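Local structure of protein phosphotransferase ChpT (Brucella abortus, 4QPK) at residues B[165-170]-B[180-185]. The protein relays phosphoryl groups as a homodimeric histidine phosphotransferase, in a phosphorelay with CtrA that controls cell growth, division and survival inside mammalian host cells. Numbering follows the deposited sequence.
Sequences GSLAVR and FVITVK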
# COMPACT_ATOMS: atom_id res chain seq x y z
N GLY B 165 -16.42 -20.80 -7.37
CA GLY B 165 -16.36 -22.15 -6.85
C GLY B 165 -16.14 -22.12 -5.35
O GLY B 165 -16.82 -21.40 -4.62
N SER B 166 -15.20 -22.93 -4.89
CA SER B 166 -14.87 -22.96 -3.47
C SER B 166 -13.37 -22.89 -3.25
O SER B 166 -12.58 -23.42 -4.04
CB SER B 166 -15.44 -24.23 -2.83
OG SER B 166 -14.91 -25.39 -3.45
N LEU B 167 -12.98 -22.21 -2.18
CA LEU B 167 -11.60 -22.15 -1.76
C LEU B 167 -11.58 -22.56 -0.30
O LEU B 167 -12.22 -21.92 0.55
CB LEU B 167 -10.99 -20.75 -1.98
CG LEU B 167 -9.47 -20.63 -1.74
CD1 LEU B 167 -8.92 -19.43 -2.51
CD2 LEU B 167 -9.09 -20.51 -0.26
N ALA B 168 -10.88 -23.64 0.00
CA ALA B 168 -10.85 -24.19 1.36
C ALA B 168 -9.42 -24.20 1.87
O ALA B 168 -8.51 -24.69 1.20
CB ALA B 168 -11.43 -25.60 1.39
N VAL B 169 -9.24 -23.66 3.07
CA VAL B 169 -7.94 -23.61 3.73
C VAL B 169 -7.86 -24.61 4.86
O VAL B 169 -8.79 -24.69 5.67
CB VAL B 169 -7.69 -22.20 4.31
CG1 VAL B 169 -6.26 -22.11 4.86
CG2 VAL B 169 -7.93 -21.17 3.26
N ARG B 170 -6.78 -25.38 4.92
CA ARG B 170 -6.48 -26.19 6.10
C ARG B 170 -5.08 -25.93 6.63
O ARG B 170 -4.10 -25.99 5.88
CB ARG B 170 -6.63 -27.69 5.82
CG ARG B 170 -7.99 -28.11 5.37
CD ARG B 170 -8.20 -29.61 5.50
NE ARG B 170 -7.03 -30.36 5.07
CZ ARG B 170 -6.85 -30.84 3.84
NH1 ARG B 170 -7.75 -30.62 2.89
NH2 ARG B 170 -5.75 -31.53 3.55
N PHE B 180 0.43 -25.82 5.05
CA PHE B 180 -0.75 -25.10 4.58
C PHE B 180 -1.33 -25.80 3.37
O PHE B 180 -0.62 -26.12 2.43
CB PHE B 180 -0.41 -23.64 4.20
CG PHE B 180 0.33 -22.89 5.27
CD1 PHE B 180 1.37 -22.02 4.92
CD2 PHE B 180 -0.03 -23.00 6.61
CE1 PHE B 180 2.06 -21.31 5.89
CE2 PHE B 180 0.65 -22.29 7.58
CZ PHE B 180 1.70 -21.44 7.22
N VAL B 181 -2.64 -26.03 3.38
CA VAL B 181 -3.28 -26.67 2.25
C VAL B 181 -4.42 -25.81 1.74
O VAL B 181 -5.37 -25.53 2.47
CB VAL B 181 -3.80 -28.07 2.62
CG1 VAL B 181 -4.26 -28.80 1.37
CG2 VAL B 181 -2.69 -28.87 3.34
N ILE B 182 -4.31 -25.39 0.49
CA ILE B 182 -5.33 -24.56 -0.14
C ILE B 182 -5.91 -25.35 -1.30
O ILE B 182 -5.21 -25.66 -2.27
CB ILE B 182 -4.75 -23.22 -0.63
CG1 ILE B 182 -4.55 -22.27 0.55
CG2 ILE B 182 -5.70 -22.54 -1.59
CD1 ILE B 182 -3.31 -22.54 1.38
N THR B 183 -7.19 -25.70 -1.18
CA THR B 183 -7.86 -26.53 -2.17
C THR B 183 -8.96 -25.75 -2.89
O THR B 183 -9.87 -25.23 -2.25
CB THR B 183 -8.47 -27.79 -1.53
OG1 THR B 183 -7.47 -28.48 -0.77
CG2 THR B 183 -9.02 -28.72 -2.61
N VAL B 184 -8.86 -25.66 -4.21
CA VAL B 184 -9.87 -24.96 -4.98
C VAL B 184 -10.60 -25.87 -5.98
O VAL B 184 -10.02 -26.78 -6.58
CB VAL B 184 -9.28 -23.74 -5.74
CG1 VAL B 184 -8.81 -22.68 -4.74
CG2 VAL B 184 -8.14 -24.16 -6.66
N LYS B 185 -11.89 -25.61 -6.10
CA LYS B 185 -12.79 -26.29 -7.04
C LYS B 185 -13.69 -25.27 -7.68
O LYS B 185 -14.13 -24.33 -7.02
CB LYS B 185 -13.62 -27.34 -6.31
CG LYS B 185 -12.82 -28.55 -6.02
CD LYS B 185 -13.23 -29.31 -4.80
CE LYS B 185 -12.21 -30.41 -4.65
NZ LYS B 185 -11.92 -31.02 -3.38
O HOH W 1 -12.31 -26.50 -2.41
O HOH W 2 -7.53 -27.50 1.73
O HOH W 3 -7.41 -31.10 -0.44
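Ser166 and Lys185, Ala168 and Thr183, and Arg170 and Val181 illustrate how antiparallel strands satisfy their backbones: each pair exchanges two N-H···O=C bonds, six in all. The straightest runs from Thr183 N to Ala168 O (2.9 Å, 174° at the hydrogen); its return bond, Ala168 N to Thr183 O, meets the acceptor 20° from the carbonyl plane. Both carbonyls also accept from water: Thr183 O from a water oxygen 2.8 Å away, which reaches OG in one of two Ser166 conformers, Ala168 O from one bound to Thr183 OG1. Thr183 OG1 has a second water, its oxygen 2.6 Å away, which receives a weak bond from Arg170 NH1. These strands form a beta hairpin in the C-terminal domain, which resembles the catalytic and ATP-binding domain of histidine kinases but lacks regions needed to bind ATP. Leu167 and Val169 backbones hydrogen-bond instead to strand 132-136. The Arg170 side chain bends at chi3 (-42°), laying one guanidinium face over Val181, offset toward the rim, with Arg170 NH2 3.8 Å from Val181 CG1, while NE forms a salt bridge with Glu172. Lys185 NZ pairs with Asp237. Among Leu167, Val169, Ile182 and Val184, facing helix 144-160 in part, contacts are apolar: Leu167 CG lies 3.7 Å from Val184 CG1.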